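PDB 5T99: glycoside Hydrolase from Bacteroides uniformis, which probably hydrolyses galactosidic linkages in agarose-derived oligosaccharides as a family 2 glycoside hydrolase of a gut symbiont, and binds galacto-isofagomine in its barrel pocket. Local coordinates for residues A[132-137]-A[173-178]; A[342-347]-A[549-554]; A[638-641]-A[646-649]; A[735-740]-A[748-753]. All blocks are in the same frame, centred on the assembly; numbering follows the deposited sequence.

Contact 1 (A[132-137]-A[173-178])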
loop_
_atom_site.group_PDB
_atom_site.type_symbol
_atom_site.label_atom_id
_atom_site.label_comp_id
_atom_site.label_asym_id
_atom_site.label_seq_id
_atom_site.Cartn_x
_atom_site.Cartn_y
_atom_site.Cartn_z
ATOM N N GLY A 132 -10.595 -9.795 6.337
ATOM C CA GLY A 132 -10.357 -11.229 6.343
ATOM C C GLY A 132 -11.462 -11.939 7.083
ATOM O O GLY A 132 -12.283 -11.298 7.748
ATOM N N PHE A 133 -11.495 -13.261 6.948
ATOM C CA PHE A 133 -12.445 -14.109 7.670
ATOM C C PHE A 133 -11.840 -15.488 7.933
ATOM O O PHE A 133 -10.814 -15.866 7.358
ATOM C CB PHE A 133 -13.785 -14.222 6.911
ATOM C CG PHE A 133 -13.680 -14.883 5.557
ATOM C CD1 PHE A 133 -13.933 -16.248 5.410
ATOM C CD2 PHE A 133 -13.326 -14.143 4.431
ATOM C CE1 PHE A 133 -13.841 -16.858 4.168
ATOM C CE2 PHE A 133 -13.229 -14.747 3.190
ATOM C CZ PHE A 133 -13.490 -16.106 3.055
ATOM N N GLU A 134 -12.499 -16.230 8.802
ATOM C CA GLU A 134 -12.011 -17.518 9.294
ATOM C C GLU A 134 -13.133 -18.548 9.248
ATOM O O GLU A 134 -14.248 -18.228 9.606
ATOM C CB GLU A 134 -11.547 -17.338 10.736
ATOM C CG GLU A 134 -10.714 -18.485 11.236
ATOM C CD GLU A 134 -10.100 -18.220 12.594
ATOM O OE1 GLU A 134 -10.865 -18.130 13.587
ATOM O OE2 GLU A 134 -8.847 -18.144 12.655
ATOM N N ILE A 135 -12.844 -19.768 8.812
ATOM C CA ILE A 135 -13.819 -20.864 8.887
ATOM C C ILE A 135 -13.280 -21.937 9.831
ATOM O O ILE A 135 -12.081 -22.222 9.829
ATOM C CB ILE A 135 -14.143 -21.470 7.501
ATOM C CG1 ILE A 135 -13.003 -22.382 7.023
ATOM C CG2 ILE A 135 -14.438 -20.369 6.490
ATOM C CD1 ILE A 135 -13.190 -22.963 5.640
ATOM N N ASP A 136 -14.158 -22.521 10.637
ATOM C CA ASP A 136 -13.784 -23.637 11.501
ATOM C C ASP A 136 -14.221 -24.929 10.817
ATOM O O ASP A 136 -15.419 -25.196 10.689
ATOM C CB ASP A 136 -14.430 -23.483 12.882
ATOM C CG ASP A 136 -13.842 -24.428 13.913
ATOM O OD1 ASP A 136 -13.419 -25.538 13.544
ATOM O OD2 ASP A 136 -13.810 -24.073 15.109
ATOM N N ILE A 137 -13.247 -25.727 10.382
ATOM C CA ILE A 137 -13.530 -27.012 9.714
ATOM C C ILE A 137 -13.425 -28.260 10.617
ATOM O O ILE A 137 -13.522 -29.385 10.119
ATOM C CB ILE A 137 -12.676 -27.200 8.434
ATOM C CG1 ILE A 137 -11.194 -27.423 8.749
ATOM C CG2 ILE A 137 -12.851 -26.012 7.511
ATOM C CD1 ILE A 137 -10.416 -28.027 7.597
ATOM N N TRP A 173 -4.375 -19.310 5.361
ATOM C CA TRP A 173 -3.625 -19.910 6.471
ATOM C C TRP A 173 -4.342 -21.125 7.066
ATOM O O TRP A 173 -5.551 -21.097 7.263
ATOM C CB TRP A 173 -3.375 -18.867 7.564
ATOM C CG TRP A 173 -2.664 -17.677 7.040
ATOM C CD1 TRP A 173 -3.230 -16.523 6.599
ATOM C CD2 TRP A 173 -1.254 -17.538 6.835
ATOM N NE1 TRP A 173 -2.265 -15.665 6.153
ATOM C CE2 TRP A 173 -1.040 -16.260 6.283
ATOM C CE3 TRP A 173 -0.151 -18.370 7.065
ATOM C CZ2 TRP A 173 0.235 -15.781 5.966
ATOM C CZ3 TRP A 173 1.125 -17.901 6.743
ATOM C CH2 TRP A 173 1.304 -16.609 6.207
ATOM N N LEU A 174 -3.581 -22.181 7.329
ATOM C CA LEU A 174 -4.057 -23.336 8.073
ATOM C C LEU A 174 -3.609 -23.196 9.524
ATOM O O LEU A 174 -2.434 -22.967 9.784
ATOM C CB LEU A 174 -3.484 -24.623 7.465
ATOM C CG LEU A 174 -3.696 -25.936 8.229
ATOM C CD1 LEU A 174 -5.154 -26.356 8.164
ATOM C CD2 LEU A 174 -2.766 -27.012 7.672
ATOM N N ARG A 175 -4.545 -23.349 10.457
ATOM C CA ARG A 175 -4.270 -23.230 11.890
ATOM C C ARG A 175 -4.730 -24.507 12.572
ATOM O O ARG A 175 -5.924 -24.829 12.565
ATOM C CB ARG A 175 -4.982 -22.006 12.475
ATOM C CG ARG A 175 -4.314 -20.692 12.083
ATOM C CD ARG A 175 -5.264 -19.503 12.077
ATOM N NE ARG A 175 -4.725 -18.387 11.291
ATOM C CZ ARG A 175 -5.421 -17.315 10.888
ATOM N NH1 ARG A 175 -6.719 -17.161 11.200
ATOM N NH2 ARG A 175 -4.805 -16.375 10.162
ATOM N N VAL A 176 -3.774 -25.246 13.128
ATOM C CA VAL A 176 -4.047 -26.485 13.818
ATOM C C VAL A 176 -3.689 -26.232 15.271
ATOM O O VAL A 176 -2.524 -25.994 15.588
ATOM C CB VAL A 176 -3.212 -27.641 13.234
ATOM C CG1 VAL A 176 -3.398 -28.923 14.052
ATOM C CG2 VAL A 176 -3.600 -27.879 11.782
ATOM N N ASP A 177 -4.692 -26.265 16.146
ATOM C CA ASP A 177 -4.493 -26.001 17.566
ATOM C C ASP A 177 -4.955 -27.160 18.452
ATOM O O ASP A 177 -5.796 -27.957 18.046
ATOM C CB ASP A 177 -5.238 -24.723 17.957
ATOM C CG ASP A 177 -4.543 -23.472 17.462
ATOM O OD1 ASP A 177 -3.804 -22.857 18.249
ATOM O OD2 ASP A 177 -4.721 -23.112 16.281
ATOM N N ASN A 178 -4.392 -27.241 19.660
ATOM C CA ASN A 178 -4.964 -28.053 20.738
ATOM C C ASN A 178 -6.208 -27.343 21.248
ATOM O O ASN A 178 -6.471 -26.204 20.868
ATOM C CB ASN A 178 -3.958 -28.259 21.874
ATOM C CG ASN A 178 -2.722 -29.008 21.418
ATOM O OD1 ASN A 178 -2.815 -30.140 20.942
ATOM N ND2 ASN A 178 -1.563 -28.377 21.526
#

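Contact 2 (A[342-347]-A[549-554]). With GIF (D-galacto-isofagomine), chain C.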
loop_
_atom_site.group_PDB
_atom_site.type_symbol
_atom_site.label_atom_id
_atom_site.label_comp_id
_atom_site.label_asym_id
_atom_site.label_seq_id
_atom_site.Cartn_x
_atom_site.Cartn_y
_atom_site.Cartn_z
ATOM N N VAL A 342 8.342 10.709 1.605
ATOM C CA VAL A 342 7.090 10.253 2.206
ATOM C C VAL A 342 7.372 9.616 3.565
ATOM O O VAL A 342 8.218 8.711 3.669
ATOM C CB VAL A 342 6.373 9.229 1.304
ATOM C CG1 VAL A 342 5.134 8.643 1.978
ATOM C CG2 VAL A 342 5.985 9.876 -0.021
ATOM N N ASN A 343 6.673 10.090 4.592
ATOM C CA ASN A 343 6.723 9.480 5.924
ATOM C C ASN A 343 5.368 8.922 6.385
ATOM O O ASN A 343 5.246 8.456 7.522
ATOM C CB ASN A 343 7.232 10.504 6.942
ATOM C CG ASN A 343 6.224 11.600 7.217
ATOM O OD1 ASN A 343 5.409 11.920 6.359
ATOM N ND2 ASN A 343 6.269 12.177 8.417
ATOM N N ALA A 344 4.350 8.975 5.527
ATOM C CA ALA A 344 2.990 8.622 5.937
ATOM C C ALA A 344 2.140 8.096 4.789
ATOM O O ALA A 344 2.302 8.516 3.653
ATOM C CB ALA A 344 2.324 9.821 6.579
ATOM N N ILE A 345 1.245 7.165 5.111
ATOM C CA ILE A 345 0.400 6.494 4.129
ATOM C C ILE A 345 -1.056 6.595 4.583
ATOM O O ILE A 345 -1.352 6.382 5.752
ATOM C CB ILE A 345 0.743 4.989 3.984
ATOM C CG1 ILE A 345 2.247 4.750 3.777
ATOM C CG2 ILE A 345 -0.060 4.363 2.844
ATOM C CD1 ILE A 345 2.813 5.244 2.460
ATOM N N ARG A 346 -1.957 6.907 3.654
ATOM C CA ARG A 346 -3.405 6.767 3.876
ATOM C C ARG A 346 -3.865 5.580 3.049
ATOM O O ARG A 346 -3.657 5.597 1.841
ATOM C CB ARG A 346 -4.121 8.039 3.424
ATOM C CG ARG A 346 -5.647 7.984 3.494
ATOM C CD ARG A 346 -6.277 9.374 3.599
ATOM N NE ARG A 346 -7.743 9.294 3.609
ATOM C CZ ARG A 346 -8.563 9.536 2.575
ATOM N NH1 ARG A 346 -8.115 9.942 1.376
ATOM N NH2 ARG A 346 -9.869 9.375 2.740
ATOM N N THR A 347 -4.501 4.572 3.660
ATOM C CA THR A 347 -4.921 3.359 2.915
ATOM C C THR A 347 -6.272 3.540 2.197
ATOM O O THR A 347 -7.269 2.857 2.474
ATOM C CB THR A 347 -4.893 2.056 3.765
ATOM O OG1 THR A 347 -6.001 1.987 4.666
ATOM C CG2 THR A 347 -3.611 1.952 4.547
ATOM N N GLY A 549 -0.630 17.918 8.099
ATOM C CA GLY A 549 0.029 17.584 6.835
ATOM C C GLY A 549 -0.966 17.270 5.727
ATOM O O GLY A 549 -2.140 17.644 5.806
ATOM N N GLU A 550 -0.485 16.553 4.714
ATOM C CA GLU A 550 -1.277 16.198 3.554
ATOM C C GLU A 550 -1.082 14.748 3.141
ATOM O O GLU A 550 -0.078 14.124 3.464
ATOM C CB GLU A 550 -0.925 17.106 2.381
ATOM C CG GLU A 550 0.512 17.012 1.875
ATOM C CD GLU A 550 0.724 17.819 0.603
ATOM O OE1 GLU A 550 -0.084 17.658 -0.342
ATOM O OE2 GLU A 550 1.689 18.614 0.551
ATOM N N PHE A 551 -2.055 14.226 2.405
ATOM C CA PHE A 551 -1.968 12.905 1.829
ATOM C C PHE A 551 -2.372 13.026 0.357
ATOM O O PHE A 551 -3.546 13.227 0.048
ATOM C CB PHE A 551 -2.865 11.948 2.614
ATOM C CG PHE A 551 -2.321 11.586 3.987
ATOM C CD1 PHE A 551 -1.549 10.444 4.165
ATOM C CD2 PHE A 551 -2.574 12.398 5.094
ATOM C CE1 PHE A 551 -1.050 10.110 5.419
ATOM C CE2 PHE A 551 -2.067 12.076 6.344
ATOM C CZ PHE A 551 -1.301 10.933 6.511
ATOM N N ILE A 552 -1.397 12.926 -0.552
ATOM C CA ILE A 552 -1.627 13.318 -1.945
ATOM C C ILE A 552 -2.389 12.236 -2.660
ATOM O O ILE A 552 -2.278 11.084 -2.286
ATOM C CB ILE A 552 -0.316 13.654 -2.703
ATOM C CG1 ILE A 552 0.430 12.378 -3.137
ATOM C CG2 ILE A 552 0.541 14.616 -1.877
ATOM C CD1 ILE A 552 1.756 12.630 -3.810
ATOM N N TRP A 553 -3.167 12.620 -3.673
ATOM C CA TRP A 553 -3.844 11.667 -4.560
ATOM C C TRP A 553 -3.123 11.615 -5.928
ATOM O O TRP A 553 -3.414 12.445 -6.780
ATOM C CB TRP A 553 -5.324 12.063 -4.759
ATOM C CG TRP A 553 -6.054 10.940 -5.404
ATOM C CD1 TRP A 553 -6.303 10.763 -6.735
ATOM C CD2 TRP A 553 -6.524 9.767 -4.744
ATOM N NE1 TRP A 553 -6.926 9.550 -6.941
ATOM C CE2 TRP A 553 -7.068 8.919 -5.731
ATOM C CE3 TRP A 553 -6.534 9.349 -3.406
ATOM C CZ2 TRP A 553 -7.630 7.676 -5.416
ATOM C CZ3 TRP A 553 -7.085 8.135 -3.094
ATOM C CH2 TRP A 553 -7.633 7.304 -4.090
ATOM N N THR A 554 -2.188 10.700 -6.195
ATOM C CA THR A 554 -1.732 9.597 -5.364
ATOM C C THR A 554 -0.220 9.483 -5.483
ATOM O O THR A 554 0.393 10.118 -6.345
ATOM C CB THR A 554 -2.311 8.265 -5.868
ATOM O OG1 THR A 554 -2.005 8.098 -7.259
ATOM C CG2 THR A 554 -3.802 8.244 -5.707
HETATM C C GIF C . -11.557 9.995 -3.884
HETATM N N GIF C . -11.366 11.416 -4.131
HETATM O O GIF C . -9.623 12.807 -7.927
HETATM C C1 GIF C . -10.547 9.188 -4.677
HETATM O O1 GIF C . -11.761 9.297 -6.748
HETATM C C2 GIF C . -10.511 9.618 -6.141
HETATM O O2 GIF C . -10.887 7.805 -4.597
HETATM C C3 GIF C . -10.239 11.112 -6.283
HETATM C C4 GIF C . -11.262 11.919 -5.490
HETATM C C5 GIF C . -10.258 11.533 -7.754
#

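Contact 3 (A[638-641]-A[646-649])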
loop_
_atom_site.group_PDB
_atom_site.type_symbol
_atom_site.label_atom_id
_atom_site.label_comp_id
_atom_site.label_asym_id
_atom_site.label_seq_id
_atom_site.Cartn_x
_atom_site.Cartn_y
_atom_site.Cartn_z
ATOM N N ALA A 638 19.663 27.951 -8.436
ATOM C CA ALA A 638 20.180 27.143 -9.530
ATOM C C ALA A 638 20.482 27.987 -10.763
ATOM O O ALA A 638 19.879 29.041 -10.968
ATOM C CB ALA A 638 19.207 26.036 -9.879
ATOM N N GLU A 639 21.420 27.493 -11.574
ATOM C CA GLU A 639 21.887 28.171 -12.784
ATOM C C GLU A 639 21.810 27.190 -13.934
ATOM O O GLU A 639 22.252 26.057 -13.803
ATOM C CB GLU A 639 23.332 28.666 -12.606
ATOM C CG GLU A 639 23.834 29.574 -13.735
ATOM C CD GLU A 639 25.122 30.324 -13.404
ATOM O OE1 GLU A 639 25.830 29.947 -12.448
ATOM O OE2 GLU A 639 25.430 31.299 -14.118
ATOM N N LEU A 640 21.243 27.640 -15.052
ATOM C CA LEU A 640 21.037 26.818 -16.241
ATOM C C LEU A 640 22.111 27.152 -17.290
ATOM O O LEU A 640 22.473 28.321 -17.470
ATOM C CB LEU A 640 19.634 27.088 -16.793
ATOM C CG LEU A 640 19.037 26.116 -17.808
ATOM C CD1 LEU A 640 18.894 24.721 -17.213
ATOM C CD2 LEU A 640 17.680 26.601 -18.293
ATOM N N PHE A 641 22.622 26.123 -17.966
ATOM C CA PHE A 641 23.686 26.277 -18.962
ATOM C C PHE A 641 23.279 25.546 -20.229
ATOM O O PHE A 641 22.999 24.353 -20.167
ATOM C CB PHE A 641 25.018 25.697 -18.449
ATOM C CG PHE A 641 25.651 26.482 -17.318
ATOM C CD1 PHE A 641 26.597 27.475 -17.578
ATOM C CD2 PHE A 641 25.325 26.209 -15.985
ATOM C CE1 PHE A 641 27.194 28.191 -16.537
ATOM C CE2 PHE A 641 25.917 26.922 -14.942
ATOM C CZ PHE A 641 26.850 27.915 -15.218
ATOM N N SER A 646 25.873 30.225 -19.909
ATOM C CA SER A 646 24.936 30.496 -18.810
ATOM C C SER A 646 23.673 31.203 -19.297
ATOM O O SER A 646 23.749 32.076 -20.148
ATOM C CB SER A 646 25.611 31.359 -17.738
ATOM O OG SER A 646 24.710 31.719 -16.703
ATOM N N LEU A 647 22.520 30.807 -18.761
ATOM C CA LEU A 647 21.237 31.454 -19.053
ATOM C C LEU A 647 20.679 32.181 -17.842
ATOM O O LEU A 647 19.538 32.624 -17.874
ATOM C CB LEU A 647 20.222 30.428 -19.536
ATOM C CG LEU A 647 20.559 29.695 -20.835
ATOM C CD1 LEU A 647 19.648 28.487 -21.011
ATOM C CD2 LEU A 647 20.445 30.621 -22.032
ATOM N N GLY A 648 21.473 32.306 -16.779
ATOM C CA GLY A 648 21.072 33.056 -15.587
ATOM C C GLY A 648 20.838 32.206 -14.347
ATOM O O GLY A 648 20.432 31.047 -14.425
ATOM N N LYS A 649 21.135 32.800 -13.199
ATOM C CA LYS A 649 20.806 32.242 -11.893
ATOM C C LYS A 649 19.319 32.457 -11.637
ATOM O O LYS A 649 18.729 33.411 -12.145
ATOM C CB LYS A 649 21.607 32.950 -10.788
ATOM C CG LYS A 649 23.031 32.430 -10.576
ATOM C CD LYS A 649 23.987 33.441 -9.929
ATOM C CE LYS A 649 23.325 34.374 -8.909
ATOM N NZ LYS A 649 24.325 35.128 -8.102
#

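Contact 4 (A[735-740]-A[748-753])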
loop_
_atom_site.group_PDB
_atom_site.type_symbol
_atom_site.label_atom_id
_atom_site.label_comp_id
_atom_site.label_asym_id
_atom_site.label_seq_id
_atom_site.Cartn_x
_atom_site.Cartn_y
_atom_site.Cartn_z
ATOM N N VAL A 735 13.992 -0.865 -18.447
ATOM C CA VAL A 735 14.356 -1.073 -19.840
ATOM C C VAL A 735 14.407 0.284 -20.512
ATOM O O VAL A 735 13.391 0.950 -20.617
ATOM C CB VAL A 735 13.334 -1.970 -20.571
ATOM C CG1 VAL A 735 13.781 -2.220 -22.017
ATOM C CG2 VAL A 735 13.125 -3.286 -19.816
ATOM N N ARG A 736 15.599 0.678 -20.960
ATOM C CA ARG A 736 15.840 1.981 -21.581
ATOM C C ARG A 736 16.060 1.821 -23.083
ATOM O O ARG A 736 16.710 0.865 -23.513
ATOM C CB ARG A 736 17.073 2.638 -20.958
ATOM C CG ARG A 736 16.848 3.158 -19.548
ATOM C CD ARG A 736 18.170 3.465 -18.872
ATOM N NE ARG A 736 18.984 4.439 -19.603
ATOM C CZ ARG A 736 18.825 5.766 -19.567
ATOM N NH1 ARG A 736 17.848 6.327 -18.851
ATOM N NH2 ARG A 736 19.653 6.550 -20.265
ATOM N N ILE A 737 15.512 2.753 -23.864
ATOM C CA ILE A 737 15.799 2.836 -25.291
ATOM C C ILE A 737 16.792 3.976 -25.445
ATOM O O ILE A 737 16.449 5.142 -25.213
ATOM C CB ILE A 737 14.534 3.087 -26.149
ATOM C CG1 ILE A 737 13.445 2.041 -25.870
ATOM C CG2 ILE A 737 14.878 3.084 -27.632
ATOM C CD1 ILE A 737 13.849 0.599 -26.146
ATOM N N GLU A 738 18.023 3.626 -25.822
ATOM C CA GLU A 738 19.123 4.594 -25.934
ATOM C C GLU A 738 19.589 4.804 -27.384
ATOM O O GLU A 738 19.446 3.923 -28.238
ATOM C CB GLU A 738 20.305 4.151 -25.058
ATOM C CG GLU A 738 20.111 4.440 -23.576
ATOM C CD GLU A 738 21.176 3.820 -22.670
ATOM O OE1 GLU A 738 22.107 3.141 -23.166
ATOM O OE2 GLU A 738 21.075 4.021 -21.436
ATOM N N ASP A 739 20.150 5.982 -27.644
ATOM C CA ASP A 739 20.826 6.255 -28.915
ATOM C C ASP A 739 22.242 5.627 -28.929
ATOM O O ASP A 739 22.607 4.908 -27.992
ATOM C CB ASP A 739 20.813 7.767 -29.236
ATOM C CG ASP A 739 21.733 8.595 -28.346
ATOM O OD1 ASP A 739 22.587 8.048 -27.613
ATOM O OD2 ASP A 739 21.591 9.832 -28.406
ATOM N N ARG A 740 23.016 5.882 -29.990
ATOM C CA ARG A 740 24.363 5.293 -30.164
ATOM C C ARG A 740 25.354 5.652 -29.040
ATOM O O ARG A 740 26.230 4.853 -28.716
ATOM C CB ARG A 740 24.953 5.693 -31.529
ATOM C CG ARG A 740 25.334 7.173 -31.647
ATOM C CD ARG A 740 25.100 7.752 -33.041
ATOM N NE ARG A 740 25.835 7.042 -34.092
ATOM C CZ ARG A 740 25.797 7.350 -35.393
ATOM N NH1 ARG A 740 25.061 8.371 -35.834
ATOM N NH2 ARG A 740 26.504 6.633 -36.267
ATOM N N ALA A 748 10.724 7.503 -27.258
ATOM C CA ALA A 748 10.748 6.204 -27.924
ATOM C C ALA A 748 9.601 5.288 -27.474
ATOM O O ALA A 748 9.250 5.265 -26.283
ATOM C CB ALA A 748 12.089 5.526 -27.687
ATOM N N ASP A 749 9.029 4.551 -28.431
ATOM C CA ASP A 749 7.948 3.593 -28.168
ATOM C C ASP A 749 8.208 2.219 -28.807
ATOM O O ASP A 749 7.281 1.501 -29.179
ATOM C CB ASP A 749 6.578 4.175 -28.589
ATOM C CG ASP A 749 6.422 4.357 -30.115
ATOM O OD1 ASP A 749 7.371 4.095 -30.886
ATOM O OD2 ASP A 749 5.320 4.771 -30.540
ATOM N N ASN A 750 9.481 1.849 -28.884
ATOM C CA ASN A 750 9.885 0.616 -29.524
ATOM C C ASN A 750 9.345 -0.592 -28.766
ATOM O O ASN A 750 9.450 -0.665 -27.539
ATOM C CB ASN A 750 11.409 0.508 -29.567
ATOM C CG ASN A 750 12.055 1.624 -30.359
ATOM O OD1 ASN A 750 12.081 2.775 -29.925
ATOM N ND2 ASN A 750 12.597 1.285 -31.521
ATOM N N LEU A 751 8.779 -1.535 -29.514
ATOM C CA LEU A 751 8.392 -2.829 -28.981
ATOM C C LEU A 751 9.622 -3.645 -28.597
ATOM O O LEU A 751 10.465 -3.945 -29.448
ATOM C CB LEU A 751 7.588 -3.611 -30.019
ATOM C CG LEU A 751 7.077 -4.990 -29.591
ATOM C CD1 LEU A 751 6.136 -4.872 -28.399
ATOM C CD2 LEU A 751 6.386 -5.656 -30.766
ATOM N N VAL A 752 9.702 -4.022 -27.322
ATOM C CA VAL A 752 10.792 -4.848 -26.816
ATOM C C VAL A 752 10.252 -6.233 -26.465
ATOM O O VAL A 752 9.172 -6.353 -25.911
ATOM C CB VAL A 752 11.454 -4.179 -25.597
ATOM C CG1 VAL A 752 12.635 -5.001 -25.086
ATOM C CG2 VAL A 752 11.883 -2.757 -25.957
ATOM N N GLU A 753 11.001 -7.271 -26.815
ATOM C CA GLU A 753 10.619 -8.658 -26.533
ATOM C C GLU A 753 11.583 -9.225 -25.509
ATOM O O GLU A 753 12.753 -8.847 -25.478
ATOM C CB GLU A 753 10.620 -9.509 -27.809
ATOM C CG GLU A 753 9.850 -8.861 -28.965
ATOM C CD GLU A 753 9.026 -9.816 -29.812
ATOM O OE1 GLU A 753 8.531 -9.370 -30.871
ATOM O OE2 GLU A 753 8.845 -10.987 -29.432
#

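Contact 1 (A[132-137]-A[173-178])
Arg-175 reaches from strand 172-177 to Glu-134 on strand 133-136, and the two side chains join in a salt bridge at the protein surface. The backbones stay well apart, with strand 102-107 running between them, so the arginine has to span the width of a strand. Starting at CB, the chain leaves with CG anti to the carbonyl carbon (chi1 -74°) and then runs extended as far as NE, which carries the guanidinium out over the middle strand. CB and CG only lead the way; the first atom to come near the partner is CD, 3.9 Å from Glu-134 OE2. CZ of Arg-175 lies at the same 3.9 Å from that oxygen, and NH1 makes the bond, 2.8 Å to Glu-134 OE2. The bond is not straight, with 140° at the hydrogen. Glu-134 OE2 lies almost in the guanidinium plane, at the edge of the group, but is itself approached on its anti side, and the carboxylate is turned 71° from the guanidinium. A flat two-pronged pairing is thereby excluded. The same OE2 also takes Arg-104 NH1 from the middle strand, while Arg-104 NH2 pairs with Asp-177; Glu-184 packs against both Glu-134 and Arg-175. With an alanine here, Glu-134 OE2 would probably lose one of its two arginine partners, leaving Arg-104 to offset the carboxylate. This is a salt bridge across three strands of an antiparallel sheet, set in the jelly-roll-like sandwich expected of a family 2 sugar-binding domain.

Contact 2 (A[342-347]-A[549-554])
Within the parallel beta barrel of the catalytic domain, Phe-551 of strand 549-552 packs against Ala-344 and Arg-346 of strand 344-346. Both strands pair with strand 305-313, which separates them; their short axes pass 7.6 Å apart at 56°, and side chains bridge the gap. Phe-551 CE1 touches Ala-344 CB at 3.6 Å, and its neighbour CD1 lies as close to Arg-346 CB, also 3.6 Å. The ring meets this strand obliquely, resting along backbone as well as side chain. Beyond CB, Arg-346 points its CG away from its own backbone N (chi1 175°) and runs extended toward the pocket, where NH1 bridges to Glu-494 and NH2 to Glu-370 and Asn-416. Two residues past Phe-551, the Trp-553 indole is sandwiched: C1 of D-galacto-isofagomine lies 3.4 Å above one face, offset toward the rim, and Thr-554 CG2 lies over the centre of the other. Trp-553 CH2 comes within 3.3 Å of the ligand's O2. A cis peptide links Trp-553 to Thr-554 and turns the chain beneath the indole. An aromatic sugar platform after the last barrel strand, next to a non-proline cis peptide, is a hallmark of the TIM-barrel glycosidases of this clan.

Contact 3 (A[638-641]-A[646-649])
Ser-646 OG is held between two groups: it donates to Glu-639 OE2 at 2.7 Å and accepts the backbone N-H of Gly-648 at a longer 3.3 Å. The carboxylate oxygen is met on its anti side, 21° out of plane. With OG anti to the backbone N (chi1 176°), the serine hydroxyl swings forward along its own strand, which lets it form an ST turn and still face the glutamate. A lysine in place of Glu-639 would probably leave the serine hydroxyl without its carboxylate acceptor, held by the long bond from Gly-648 N alone of the two described. Beside this pair, Phe-641 CE1 rests on Ser-646 CB at 3.7 Å. The opposite face of the sheet is apolar, Leu-640 CD2 meeting Leu-647 CD1 at 3.8 Å as the two side chains pass at a slant. These strands form the beta hairpin 637-651, stitched here by Leu-647 N to Leu-640 O at 2.8 Å. A beta bulge shifts the register by one between the pairs Glu-639 with Lys-649 and Phe-641 with Ser-646, and Gly-648 supplies backbone angles there that a side chain would not tolerate. Farther out, Trp-679 NE1 bonds to Gly-648 O, Lys-691 makes a cation-pi contact with the Phe-641 ring, and Leu-688 and Val-690 back Leu-640.

Contact 4 (A[735-740]-A[748-753])
Ile-737 spreads its branches over three residues of 748-753. Its CG2 methyl touches Ala-748 CB at 3.7 Å and also lies against the amide oxygen of Asn-750, OD1, at 3.6 Å. The other branch goes elsewhere: CG1 stands anti to the carbonyl carbon (chi1 -54°) and takes CD1 toward Val-752, whose CG2 it meets at 3.9 Å. The side chains of Ile-737 and Val-752 run antiparallel where they meet, so they overlap flank to flank. One inward-facing position back along the strand, Val-735 CG1 lies 4.3 Å from Val-752 CG1, a looser touch that continues the apolar seam. Apart from the Asn-750 amide oxygen, the surfaces that meet are methyl groups. On the other side of this part of the strand, Arg-736 grips a single oxygen of Glu-738 side-on, with NE 2.8 Å from OE2 and an NH2 bond to the same atom. The two segments belong to different sheets of a beta sandwich in the C-terminal domain, and Val-735, Ile-737 and Val-752 meet between them. Strand 730-738 lies between strands 713-718 and 787-793 in one sheet, with Ile-714 and Cys-788 beside Val-735; strand 751-758 runs between strands 780-782 and 800-807 in the other, where Ala-806 touches Val-752.

Along the chain the four contacts follow in series, each closing before the next opens, and none touches another. Contact 1 lies in the N-terminal sugar-binding domain, contact 2 in the barrel that holds the inhibitor, contact 3 in the DUF4982 domain and contact 4 in the C-terminal domain. Contacts 1 and 2 come within about 13 Å at their nearest atoms, with centres about 35 Å apart; contacts 1 and 3 are the most distant pair, centres about 65 Å apart on opposite sides of the chain's centre. Contacts 3 and 4 approach to about 17 Å at their nearest atoms. Separate beta domains thus surround the central barrel, and of the four, contact 2 alone contributes a residue, Trp-553, to the ligand pocket.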